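Side-chain contacts in Serine/threonine-protein kinase Tel1 (PDB 6SKY), which binds ATP and phosphorylates serine and threonine residues of proteins, probably acting as a DNA damage sensor that activates checkpoint signalling: residues Arg2225-Ile2230 / Ser2246-Lys2251; Tyr2254-Ala2259 / Asp2265-Lys2270; Ala1614-Ser1619 / Leu1630-Arg1635; Arg1639-Ala1642 / Glu1646-Glu1649. All coordinates share one frame; numbering follows the deposited sequence.

Interaction 1 of 4, residues Arg2225-Ile2230 / Ser2246-Lys2251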
loop_
_atom_site.group_PDB
_atom_site.type_symbol
_atom_site.label_atom_id
_atom_site.label_comp_id
_atom_site.label_asym_id
_atom_site.label_seq_id
_atom_site.Cartn_x
_atom_site.Cartn_y
_atom_site.Cartn_z
ATOM N N ARG A 2225 -18.136 -2.692 13.309
ATOM C CA ARG A 2225 -19.387 -2.096 13.766
ATOM C C ARG A 2225 -20.575 -2.655 13.002
ATOM O O ARG A 2225 -21.644 -2.881 13.577
ATOM C CB ARG A 2225 -19.335 -0.584 13.619
ATOM C CG ARG A 2225 -18.262 0.099 14.412
ATOM C CD ARG A 2225 -18.240 -0.356 15.842
ATOM N NE ARG A 2225 -17.169 0.303 16.579
ATOM C CZ ARG A 2225 -16.688 -0.121 17.739
ATOM N NH1 ARG A 2225 -15.718 0.546 18.338
ATOM N NH2 ARG A 2225 -17.175 -1.212 18.297
ATOM N N MET A 2226 -20.397 -2.899 11.707
ATOM C CA MET A 2226 -21.460 -3.473 10.895
ATOM C C MET A 2226 -21.803 -4.888 11.337
ATOM O O MET A 2226 -22.982 -5.246 11.437
ATOM C CB MET A 2226 -21.030 -3.445 9.439
ATOM C CG MET A 2226 -22.147 -3.347 8.474
ATOM S SD MET A 2226 -21.604 -2.721 6.898
ATOM C CE MET A 2226 -23.170 -2.754 6.055
ATOM N N LEU A 2227 -20.791 -5.708 11.619
ATOM C CA LEU A 2227 -21.060 -7.063 12.088
ATOM C C LEU A 2227 -21.716 -7.059 13.457
ATOM O O LEU A 2227 -22.606 -7.868 13.725
ATOM C CB LEU A 2227 -19.775 -7.876 12.129
ATOM C CG LEU A 2227 -19.125 -8.315 10.829
ATOM C CD1 LEU A 2227 -17.874 -9.046 11.155
ATOM C CD2 LEU A 2227 -20.056 -9.188 10.055
ATOM N N GLN A 2228 -21.291 -6.164 14.346
ATOM C CA GLN A 2228 -21.927 -6.089 15.655
ATOM C C GLN A 2228 -23.368 -5.625 15.555
ATOM O O GLN A 2228 -24.205 -6.040 16.357
ATOM C CB GLN A 2228 -21.141 -5.164 16.565
ATOM C CG GLN A 2228 -19.839 -5.732 17.033
ATOM C CD GLN A 2228 -18.991 -4.710 17.710
ATOM O OE1 GLN A 2228 -19.188 -3.518 17.534
ATOM N NE2 GLN A 2228 -18.043 -5.163 18.501
ATOM N N ALA A 2229 -23.678 -4.761 14.590
ATOM C CA ALA A 2229 -25.068 -4.387 14.366
ATOM C C ALA A 2229 -25.881 -5.562 13.846
ATOM O O ALA A 2229 -27.041 -5.731 14.227
ATOM C CB ALA A 2229 -25.142 -3.216 13.398
ATOM N N ILE A 2230 -25.305 -6.370 12.955
ATOM C CA ILE A 2230 -25.983 -7.598 12.536
ATOM C C ILE A 2230 -26.277 -8.473 13.740
ATOM O O ILE A 2230 -27.355 -9.058 13.853
ATOM C CB ILE A 2230 -25.147 -8.372 11.505
ATOM C CG1 ILE A 2230 -24.959 -7.581 10.232
ATOM C CG2 ILE A 2230 -25.809 -9.665 11.163
ATOM C CD1 ILE A 2230 -24.056 -8.273 9.296
ATOM N N SER A 2246 -22.870 -18.593 15.650
ATOM C CA SER A 2246 -21.519 -18.881 16.100
ATOM C C SER A 2246 -20.480 -18.479 15.071
ATOM O O SER A 2246 -19.403 -18.015 15.443
ATOM C CB SER A 2246 -21.370 -20.356 16.437
ATOM O OG SER A 2246 -21.314 -21.127 15.263
ATOM N N ASP A 2247 -20.777 -18.609 13.781
ATOM C CA ASP A 2247 -19.817 -18.133 12.797
ATOM C C ASP A 2247 -19.786 -16.615 12.748
ATOM O O ASP A 2247 -18.720 -16.030 12.552
ATOM C CB ASP A 2247 -20.117 -18.723 11.423
ATOM C CG ASP A 2247 -21.213 -17.994 10.693
ATOM O OD1 ASP A 2247 -20.940 -16.939 10.087
ATOM O OD2 ASP A 2247 -22.355 -18.491 10.703
ATOM N N LEU A 2248 -20.922 -15.960 12.973
ATOM C CA LEU A 2248 -20.923 -14.510 13.105
ATOM C C LEU A 2248 -20.117 -14.072 14.318
ATOM O O LEU A 2248 -19.312 -13.138 14.239
ATOM C CB LEU A 2248 -22.356 -13.998 13.198
ATOM C CG LEU A 2248 -22.549 -12.518 13.506
ATOM C CD1 LEU A 2248 -21.935 -11.665 12.445
ATOM C CD2 LEU A 2248 -24.005 -12.214 13.638
ATOM N N LEU A 2249 -20.317 -14.737 15.454
ATOM C CA LEU A 2249 -19.596 -14.356 16.661
ATOM C C LEU A 2249 -18.103 -14.579 16.512
ATOM O O LEU A 2249 -17.301 -13.752 16.951
ATOM C CB LEU A 2249 -20.125 -15.126 17.859
ATOM C CG LEU A 2249 -21.404 -14.582 18.470
ATOM C CD1 LEU A 2249 -21.767 -15.401 19.659
ATOM C CD2 LEU A 2249 -21.217 -13.152 18.863
ATOM N N SER A 2250 -17.700 -15.684 15.891
ATOM C CA SER A 2250 -16.276 -15.930 15.732
ATOM C C SER A 2250 -15.662 -15.008 14.688
ATOM O O SER A 2250 -14.489 -14.649 14.800
ATOM C CB SER A 2250 -16.033 -17.390 15.383
ATOM O OG SER A 2250 -16.517 -17.687 14.098
ATOM N N LYS A 2251 -16.436 -14.580 13.694
ATOM C CA LYS A 2251 -15.947 -13.574 12.761
ATOM C C LYS A 2251 -15.713 -12.239 13.453
ATOM O O LYS A 2251 -14.684 -11.589 13.232
ATOM C CB LYS A 2251 -16.943 -13.421 11.624
ATOM C CG LYS A 2251 -16.427 -12.724 10.416
ATOM C CD LYS A 2251 -17.531 -12.625 9.414
ATOM C CE LYS A 2251 -17.036 -12.102 8.103
ATOM N NZ LYS A 2251 -16.116 -13.066 7.462
#
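L2227 and L2248 meet between two near-antiparallel helices in the α-solenoid of the FAT domain, where segments 2225-2230 and 2246-2251 run at 151° to each other. The segment axes come within 10.1 Å, a spacing that branched aliphatic chains fill well. The two leucines slide past each other in opposite directions, CD2 of L2227 resting 3.9 Å from CD1 of L2248. L2248 does not aim straight at its neighbour; with CG anti to the backbone N (chi1 173°) it still delivers both methyls to the interface, and CD2 lies 4.0 Å from CG2 of I2230. This apolar side is buried. L2236 and, from helix 2203-2217, M2208 also touch L2248.

The packing gives way to a more open border at K2251. Lysine suits this border because its methylenes can pack on L2227 while its ammonium reaches a polar partner. CG and CD of K2251 cross L2227 at about a right angle, CD1 of L2227 lying 4.0 Å from CD. The chain then bends at its last torsion, and the ammonium makes a weak hydrogen bond to N2212. Polar residues also occupy helix 2220-2232 away from the interface. R2225, exposed and packed on A1937 of the second subunit, reaches Q2228 one turn on: NH2 donates to OE1 over 3.2 Å, on a lone pair in the carbonyl plane and only 5° out of the guanidinium plane.

Interaction 2 of 4, residues Tyr2254-Ala2259 / Asp2265-Lys2270; sequences YQVSVA and DAIQKK
The backbones of S2257 and I2267 draw within 7.2 Å at their CA atoms, where helix 2245-2259 passes the first turns of helix 2264-2279, which widens to a pi-type turn at 2268-2270. I2267 alone of segment 2265-2270 makes the contact, pointing at the other helix. Its CG1 sits anti to the carbonyl carbon (chi1 -62°), and the extended branch beyond it carries CD1 over S2257, 3.8 Å from CA of that residue. V2256 comes alongside, sliding past the isoleucine in the opposite direction, with CG1 3.9 Å from CG1 of I2267. Serine suits the spot because it is small and can bury its polarity in its own helix: OG is hydrogen-bonded to G2253 O, and beside that bond it lies 3.5 Å from CG2 of I2267. With an alanine in place of I2267, a gap would probably open beside V2256 and S2257, which would lose the CG1, CG2 and CD1 contacts. V2256 also touches I2224, L2261 and E2262, which links the pair to helix 2220-2232 and to the connecting loop. A2259 gives its carbonyl O to N2921 ND2 of the second subunit. Successive helices joined by a short turn and meshed through aliphatic side chains are the building plan of the TPR-like α-solenoid of FAT domains.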
loop_
_atom_site.group_PDB
_atom_site.type_symbol
_atom_site.label_atom_id
_atom_site.label_comp_id
_atom_site.label_asym_id
_atom_site.label_seq_id
_atom_site.Cartn_x
_atom_site.Cartn_y
_atom_site.Cartn_z
ATOM N N TYR A 2254 -12.531 -12.617 15.599
ATOM C CA TYR A 2254 -11.307 -12.562 14.812
ATOM C C TYR A 2254 -10.990 -11.137 14.388
ATOM O O TYR A 2254 -9.846 -10.681 14.503
ATOM C CB TYR A 2254 -11.436 -13.467 13.594
ATOM C CG TYR A 2254 -10.390 -13.205 12.558
ATOM C CD1 TYR A 2254 -10.679 -12.464 11.433
ATOM C CD2 TYR A 2254 -9.107 -13.678 12.714
ATOM C CE1 TYR A 2254 -9.732 -12.205 10.503
ATOM C CE2 TYR A 2254 -8.150 -13.424 11.783
ATOM C CZ TYR A 2254 -8.468 -12.688 10.677
ATOM O OH TYR A 2254 -7.514 -12.425 9.730
ATOM N N GLN A 2255 -11.987 -10.415 13.886
ATOM C CA GLN A 2255 -11.718 -9.065 13.415
ATOM C C GLN A 2255 -11.391 -8.117 14.557
ATOM O O GLN A 2255 -10.582 -7.206 14.382
ATOM C CB GLN A 2255 -12.900 -8.556 12.608
ATOM C CG GLN A 2255 -13.075 -9.296 11.325
ATOM C CD GLN A 2255 -14.108 -8.688 10.446
ATOM O OE1 GLN A 2255 -14.354 -9.158 9.347
ATOM N NE2 GLN A 2255 -14.727 -7.639 10.918
ATOM N N VAL A 2256 -11.994 -8.309 15.729
ATOM C CA VAL A 2256 -11.662 -7.478 16.878
ATOM C C VAL A 2256 -10.265 -7.793 17.389
ATOM O O VAL A 2256 -9.569 -6.904 17.882
ATOM C CB VAL A 2256 -12.727 -7.654 17.974
ATOM C CG1 VAL A 2256 -12.276 -7.050 19.258
ATOM C CG2 VAL A 2256 -14.005 -7.010 17.560
ATOM N N SER A 2257 -9.821 -9.045 17.280
ATOM C CA SER A 2257 -8.456 -9.367 17.683
ATOM C C SER A 2257 -7.435 -8.779 16.726
ATOM O O SER A 2257 -6.374 -8.324 17.155
ATOM C CB SER A 2257 -8.266 -10.874 17.766
ATOM O OG SER A 2257 -9.190 -11.453 18.657
ATOM N N VAL A 2258 -7.714 -8.806 15.425
ATOM C CA VAL A 2258 -6.759 -8.273 14.460
ATOM C C VAL A 2258 -6.586 -6.772 14.637
ATOM O O VAL A 2258 -5.475 -6.248 14.531
ATOM C CB VAL A 2258 -7.193 -8.625 13.028
ATOM C CG1 VAL A 2258 -6.444 -7.801 12.023
ATOM C CG2 VAL A 2258 -6.962 -10.072 12.769
ATOM N N ALA A 2259 -7.669 -6.057 14.905
ATOM C CA ALA A 2259 -7.632 -4.610 15.053
ATOM C C ALA A 2259 -7.265 -4.158 16.455
ATOM O O ALA A 2259 -7.139 -2.955 16.679
ATOM C CB ALA A 2259 -8.980 -4.008 14.670
ATOM N N ASP A 2265 -8.943 -10.137 27.040
ATOM C CA ASP A 2265 -9.764 -10.749 28.071
ATOM C C ASP A 2265 -11.248 -10.519 27.849
ATOM O O ASP A 2265 -12.064 -11.307 28.332
ATOM C CB ASP A 2265 -9.356 -10.216 29.445
ATOM C CG ASP A 2265 -10.034 -10.949 30.577
ATOM O OD1 ASP A 2265 -10.168 -12.186 30.485
ATOM O OD2 ASP A 2265 -10.421 -10.293 31.567
ATOM N N ALA A 2266 -11.613 -9.460 27.132
ATOM C CA ALA A 2266 -12.992 -9.238 26.732
ATOM C C ALA A 2266 -13.333 -9.934 25.430
ATOM O O ALA A 2266 -14.500 -10.255 25.200
ATOM C CB ALA A 2266 -13.265 -7.743 26.590
ATOM N N ILE A 2267 -12.345 -10.168 24.567
ATOM C CA ILE A 2267 -12.592 -10.923 23.346
ATOM C C ILE A 2267 -13.034 -12.334 23.680
ATOM O O ILE A 2267 -13.969 -12.863 23.078
ATOM C CB ILE A 2267 -11.344 -10.926 22.452
ATOM C CG1 ILE A 2267 -10.996 -9.514 22.023
ATOM C CG2 ILE A 2267 -11.580 -11.755 21.232
ATOM C CD1 ILE A 2267 -9.736 -9.432 21.249
ATOM N N GLN A 2268 -12.381 -12.965 24.648
ATOM C CA GLN A 2268 -12.757 -14.320 25.022
ATOM C C GLN A 2268 -14.091 -14.354 25.744
ATOM O O GLN A 2268 -14.825 -15.339 25.646
ATOM C CB GLN A 2268 -11.677 -14.935 25.896
ATOM C CG GLN A 2268 -11.987 -16.331 26.342
ATOM C CD GLN A 2268 -11.049 -16.807 27.405
ATOM O OE1 GLN A 2268 -9.981 -16.244 27.595
ATOM N NE2 GLN A 2268 -11.443 -17.851 28.115
ATOM N N LYS A 2269 -14.426 -13.295 26.462
ATOM C CA LYS A 2269 -15.649 -13.276 27.249
ATOM C C LYS A 2269 -16.872 -12.938 26.411
ATOM O O LYS A 2269 -17.965 -13.431 26.699
ATOM C CB LYS A 2269 -15.489 -12.277 28.387
ATOM C CG LYS A 2269 -16.681 -12.109 29.285
ATOM C CD LYS A 2269 -16.467 -10.908 30.186
ATOM C CE LYS A 2269 -17.562 -10.777 31.230
ATOM N NZ LYS A 2269 -17.275 -9.666 32.178
ATOM N N LYS A 2270 -16.712 -12.124 25.371
ATOM C CA LYS A 2270 -17.837 -11.648 24.582
ATOM C C LYS A 2270 -18.036 -12.387 23.270
ATOM O O LYS A 2270 -19.156 -12.390 22.756
ATOM C CB LYS A 2270 -17.671 -10.164 24.267
ATOM C CG LYS A 2270 -17.678 -9.280 25.471
ATOM C CD LYS A 2270 -17.245 -7.884 25.113
ATOM C CE LYS A 2270 -18.190 -7.264 24.125
ATOM N NZ LYS A 2270 -17.800 -5.869 23.813
#

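Interaction 3 of 4, residues Ala1614-Ser1619 / Leu1630-Arg1635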
loop_
_atom_site.group_PDB
_atom_site.type_symbol
_atom_site.label_atom_id
_atom_site.label_comp_id
_atom_site.label_asym_id
_atom_site.label_seq_id
_atom_site.Cartn_x
_atom_site.Cartn_y
_atom_site.Cartn_z
ATOM N N ALA A 1614 -13.664 -32.526 -26.882
ATOM C CA ALA A 1614 -12.628 -32.535 -27.906
ATOM C C ALA A 1614 -13.130 -33.175 -29.189
ATOM O O ALA A 1614 -12.894 -32.660 -30.288
ATOM C CB ALA A 1614 -11.396 -33.267 -27.391
ATOM N N VAL A 1615 -13.858 -34.282 -29.067
ATOM C CA VAL A 1615 -14.360 -34.980 -30.241
ATOM C C VAL A 1615 -15.504 -34.209 -30.879
ATOM O O VAL A 1615 -15.640 -34.190 -32.104
ATOM C CB VAL A 1615 -14.775 -36.408 -29.865
ATOM C CG1 VAL A 1615 -15.218 -37.148 -31.086
ATOM C CG2 VAL A 1615 -13.621 -37.123 -29.215
ATOM N N VAL A 1616 -16.340 -33.555 -30.073
ATOM C CA VAL A 1616 -17.419 -32.773 -30.664
ATOM C C VAL A 1616 -16.873 -31.558 -31.396
ATOM O O VAL A 1616 -17.424 -31.149 -32.418
ATOM C CB VAL A 1616 -18.447 -32.382 -29.593
ATOM C CG1 VAL A 1616 -19.447 -31.413 -30.156
ATOM C CG2 VAL A 1616 -19.159 -33.610 -29.106
ATOM N N TRP A 1617 -15.780 -30.969 -30.917
ATOM C CA TRP A 1617 -15.155 -29.904 -31.690
ATOM C C TRP A 1617 -14.519 -30.448 -32.958
ATOM O O TRP A 1617 -14.645 -29.848 -34.029
ATOM C CB TRP A 1617 -14.111 -29.165 -30.863
ATOM C CG TRP A 1617 -13.313 -28.244 -31.705
ATOM C CD1 TRP A 1617 -11.992 -28.342 -31.999
ATOM C CD2 TRP A 1617 -13.796 -27.102 -32.408
ATOM N NE1 TRP A 1617 -11.616 -27.322 -32.828
ATOM C CE2 TRP A 1617 -12.710 -26.546 -33.094
ATOM C CE3 TRP A 1617 -15.045 -26.488 -32.516
ATOM C CZ2 TRP A 1617 -12.833 -25.410 -33.876
ATOM C CZ3 TRP A 1617 -15.162 -25.369 -33.289
ATOM C CH2 TRP A 1617 -14.068 -24.838 -33.958
ATOM N N LYS A 1618 -13.820 -31.576 -32.856
ATOM C CA LYS A 1618 -13.259 -32.211 -34.039
ATOM C C LYS A 1618 -14.328 -32.490 -35.082
ATOM O O LYS A 1618 -14.055 -32.438 -36.284
ATOM C CB LYS A 1618 -12.567 -33.503 -33.639
ATOM C CG LYS A 1618 -11.297 -33.789 -34.376
ATOM C CD LYS A 1618 -10.687 -35.064 -33.860
ATOM C CE LYS A 1618 -10.445 -34.973 -32.379
ATOM N NZ LYS A 1618 -9.982 -36.266 -31.833
ATOM N N SER A 1619 -15.548 -32.784 -34.641
ATOM C CA SER A 1619 -16.631 -33.085 -35.566
ATOM C C SER A 1619 -17.135 -31.831 -36.261
ATOM O O SER A 1619 -17.283 -31.810 -37.486
ATOM C CB SER A 1619 -17.766 -33.769 -34.822
ATOM O OG SER A 1619 -18.959 -33.697 -35.568
ATOM N N LEU A 1630 -24.622 -27.416 -35.401
ATOM C CA LEU A 1630 -23.664 -26.455 -34.869
ATOM C C LEU A 1630 -24.148 -25.844 -33.567
ATOM O O LEU A 1630 -23.338 -25.570 -32.683
ATOM C CB LEU A 1630 -23.383 -25.359 -35.885
ATOM C CG LEU A 1630 -22.507 -25.775 -37.053
ATOM C CD1 LEU A 1630 -21.969 -24.557 -37.734
ATOM C CD2 LEU A 1630 -21.386 -26.645 -36.581
ATOM N N ALA A 1631 -25.454 -25.641 -33.416
ATOM C CA ALA A 1631 -25.967 -25.180 -32.132
ATOM C C ALA A 1631 -25.746 -26.221 -31.047
ATOM O O ALA A 1631 -25.364 -25.882 -29.924
ATOM C CB ALA A 1631 -27.444 -24.835 -32.246
ATOM N N TRP A 1632 -25.973 -27.495 -31.360
ATOM C CA TRP A 1632 -25.734 -28.547 -30.376
ATOM C C TRP A 1632 -24.254 -28.649 -30.015
ATOM O O TRP A 1632 -23.900 -28.822 -28.842
ATOM C CB TRP A 1632 -26.265 -29.871 -30.912
ATOM C CG TRP A 1632 -26.033 -31.027 -30.020
ATOM C CD1 TRP A 1632 -26.786 -31.403 -28.957
ATOM C CD2 TRP A 1632 -24.976 -31.978 -30.117
ATOM N NE1 TRP A 1632 -26.256 -32.520 -28.375
ATOM C CE2 TRP A 1632 -25.142 -32.894 -29.074
ATOM C CE3 TRP A 1632 -23.898 -32.136 -30.982
ATOM C CZ2 TRP A 1632 -24.277 -33.948 -28.875
ATOM C CZ3 TRP A 1632 -23.045 -33.176 -30.780
ATOM C CH2 TRP A 1632 -23.234 -34.072 -29.737
ATOM N N ALA A 1633 -23.374 -28.535 -31.005
ATOM C CA ALA A 1633 -21.945 -28.578 -30.733
ATOM C C ALA A 1633 -21.509 -27.389 -29.898
ATOM O O ALA A 1633 -20.637 -27.516 -29.035
ATOM C CB ALA A 1633 -21.162 -28.623 -32.039
ATOM N N GLY A 1634 -22.099 -26.223 -30.141
ATOM C CA GLY A 1634 -21.815 -25.078 -29.300
ATOM C C GLY A 1634 -22.285 -25.273 -27.878
ATOM O O GLY A 1634 -21.615 -24.867 -26.938
ATOM N N ARG A 1635 -23.441 -25.897 -27.700
ATOM C CA ARG A 1635 -23.913 -26.173 -26.351
ATOM C C ARG A 1635 -22.968 -27.115 -25.616
ATOM O O ARG A 1635 -22.666 -26.911 -24.437
ATOM C CB ARG A 1635 -25.316 -26.751 -26.411
ATOM C CG ARG A 1635 -26.118 -26.533 -25.179
ATOM C CD ARG A 1635 -27.237 -27.520 -25.132
ATOM N NE ARG A 1635 -28.524 -26.934 -25.464
ATOM C CZ ARG A 1635 -29.631 -27.645 -25.625
ATOM N NH1 ARG A 1635 -29.594 -28.960 -25.498
ATOM N NH2 ARG A 1635 -30.769 -27.045 -25.919
#
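V1616 is the centre of this contact. It points from helix 1606-1619 at helix 1627-1644, the next helix of the α-solenoid, and touches A1633 and W1632. With CG1 anti to the backbone N (chi1 172°), this methyl stands 3.8 Å from CB of A1633. Alanine is well placed opposite it: its single small methyl suits a close approach of the backbones, the CA atoms of V1616 and A1633 being 6.2 Å apart.

W1632 fills the space next to the alanine. Its CG is anti to the backbone N (chi1 178°), which swings the indole along the interface and brings its six-membered ring to the valine, the two side chains crossing at about a right angle. Both methyls of V1616 reach this ring: CG1 is 4.1 Å from CZ3, and CG2 is 4.1 Å from CH2. CG1 approaches the ring obliquely. A β-branched valine suits this place, since CG1 meets both A1633 and the indole while CG2 adds a second contact to the ring, without needing any further length.

The surroundings continue the apolar core. L1566 from helix 1557-1569 and V1636 also touch V1616, while the rings of Y1629 and F1592 meet the indole at inclined planes. The polar side of W1632 turns to D1601, a carboxylate with two tasks: OD2 forms a salt bridge with R1635 NH1, and OD1 accepts a weak hydrogen bond from W1632 NE1.

Interaction 4 of 4, residues Arg1639-Ala1642 / Glu1646-Glu1649; sequences RSFA and EVPE
The hydroxyl OG of S1644 ties S1640 to E1646 where helix 1627-1644 of the α-solenoid gives way to a loop: it is hydrogen-bonded to S1640 O and weakly accepts the N-H of E1646. A serine suits the last turn of the helix because one short side chain can serve both ends of this change of direction. The loop then runs on in an extended conformation through E1646, V1647 and P1648 beside the helix.

The main side-chain contribution is from F1641, a flat, buried group set against main chain. Its CG is anti to the backbone N (chi1 -175°), which sends the ring out along the start of the loop. The ring offers its edge: CD2 approaches E1646 O near the ring plane, at 3.9 Å, a van der Waals neighbour of the carbonyl. The CB of E1646 points away from the helix, which fits a charged, solvent-exposed residue. Helix 2124-2143 packs on the phenyl through D2126 and I2130, and V1647 rests on R2081 and L2084 of helix 2077-2097. V1647 thus faces mainly other neighbours, and its meeting with the phenyl is slack: CG2 lies 4.5 Å from CE2 of F1641, oblique to the ring.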
loop_
_atom_site.group_PDB
_atom_site.type_symbol
_atom_site.label_atom_id
_atom_site.label_comp_id
_atom_site.label_asym_id
_atom_site.label_seq_id
_atom_site.Cartn_x
_atom_site.Cartn_y
_atom_site.Cartn_z
ATOM N N ARG A 1639 -20.714 -25.999 -22.385
ATOM C CA ARG A 1639 -20.803 -26.698 -21.111
ATOM C C ARG A 1639 -19.444 -27.233 -20.679
ATOM O O ARG A 1639 -19.101 -27.189 -19.495
ATOM C CB ARG A 1639 -21.823 -27.817 -21.215
ATOM C CG ARG A 1639 -22.223 -28.397 -19.902
ATOM C CD ARG A 1639 -23.303 -29.421 -20.095
ATOM N NE ARG A 1639 -24.393 -28.897 -20.906
ATOM C CZ ARG A 1639 -25.449 -28.269 -20.408
ATOM N NH1 ARG A 1639 -25.557 -28.089 -19.102
ATOM N NH2 ARG A 1639 -26.396 -27.821 -21.213
ATOM N N SER A 1640 -18.638 -27.704 -21.626
ATOM C CA SER A 1640 -17.298 -28.168 -21.287
ATOM C C SER A 1640 -16.420 -27.036 -20.766
ATOM O O SER A 1640 -15.655 -27.224 -19.815
ATOM C CB SER A 1640 -16.660 -28.818 -22.506
ATOM O OG SER A 1640 -15.264 -28.937 -22.339
ATOM N N PHE A 1641 -16.504 -25.856 -21.378
ATOM C CA PHE A 1641 -15.680 -24.739 -20.922
ATOM C C PHE A 1641 -16.189 -24.181 -19.602
ATOM O O PHE A 1641 -15.396 -23.786 -18.745
ATOM C CB PHE A 1641 -15.641 -23.648 -21.983
ATOM C CG PHE A 1641 -14.734 -22.511 -21.653
ATOM C CD1 PHE A 1641 -15.222 -21.362 -21.084
ATOM C CD2 PHE A 1641 -13.393 -22.583 -21.926
ATOM C CE1 PHE A 1641 -14.391 -20.322 -20.794
ATOM C CE2 PHE A 1641 -12.565 -21.539 -21.636
ATOM C CZ PHE A 1641 -13.064 -20.413 -21.073
ATOM N N ALA A 1642 -17.502 -24.136 -19.413
ATOM C CA ALA A 1642 -18.038 -23.689 -18.142
ATOM C C ALA A 1642 -17.750 -24.669 -17.024
ATOM O O ALA A 1642 -17.759 -24.273 -15.859
ATOM C CB ALA A 1642 -19.540 -23.470 -18.250
ATOM N N GLU A 1646 -11.056 -24.894 -19.649
ATOM C CA GLU A 1646 -9.912 -25.291 -20.453
ATOM C C GLU A 1646 -10.310 -25.383 -21.915
ATOM O O GLU A 1646 -11.381 -25.891 -22.247
ATOM C CB GLU A 1646 -9.356 -26.630 -19.988
ATOM C CG GLU A 1646 -8.426 -26.524 -18.811
ATOM C CD GLU A 1646 -8.269 -27.833 -18.082
ATOM O OE1 GLU A 1646 -8.746 -28.860 -18.603
ATOM O OE2 GLU A 1646 -7.678 -27.835 -16.980
ATOM N N VAL A 1647 -9.429 -24.896 -22.781
ATOM C CA VAL A 1647 -9.636 -24.890 -24.223
ATOM C C VAL A 1647 -9.297 -26.262 -24.792
ATOM O O VAL A 1647 -8.282 -26.851 -24.398
ATOM C CB VAL A 1647 -8.781 -23.804 -24.885
ATOM C CG1 VAL A 1647 -9.027 -23.761 -26.364
ATOM C CG2 VAL A 1647 -9.070 -22.472 -24.265
ATOM N N PRO A 1648 -10.104 -26.815 -25.694
ATOM C CA PRO A 1648 -9.676 -28.020 -26.414
ATOM C C PRO A 1648 -8.393 -27.764 -27.188
ATOM O O PRO A 1648 -8.223 -26.721 -27.819
ATOM C CB PRO A 1648 -10.856 -28.318 -27.344
ATOM C CG PRO A 1648 -11.670 -27.075 -27.361
ATOM C CD PRO A 1648 -11.486 -26.447 -26.028
ATOM N N GLU A 1649 -7.484 -28.737 -27.142
ATOM C CA GLU A 1649 -6.118 -28.522 -27.595
ATOM C C GLU A 1649 -5.989 -28.413 -29.105
ATOM O O GLU A 1649 -4.942 -27.975 -29.583
ATOM C CB GLU A 1649 -5.227 -29.646 -27.085
ATOM C CG GLU A 1649 -5.427 -29.945 -25.616
ATOM C CD GLU A 1649 -4.324 -30.805 -25.037
ATOM O OE1 GLU A 1649 -3.424 -31.213 -25.801
ATOM O OE2 GLU A 1649 -4.355 -31.071 -23.815
#

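In the fold
From the N terminus, interaction 3 comes first, closing the seven-residue connection between helices 1606-1619 and 1627-1644. Interaction 4 follows at the end of that second helix, with three residues between its segments; the centres of the two contacts lie 11 Å apart. Some 570 residues later, interaction 1 closes a twelve-residue link between helices 2220-2232 and 2245-2259, and interaction 2 a four-residue link from the latter to helix 2264-2279. This second pair touches directly, L2227 CD1 lying 3.5 Å from Q2255 NE2. All four contacts run in series, none enclosing or crossing another. Two local helical groups result, about 26 Å apart at their nearest atoms.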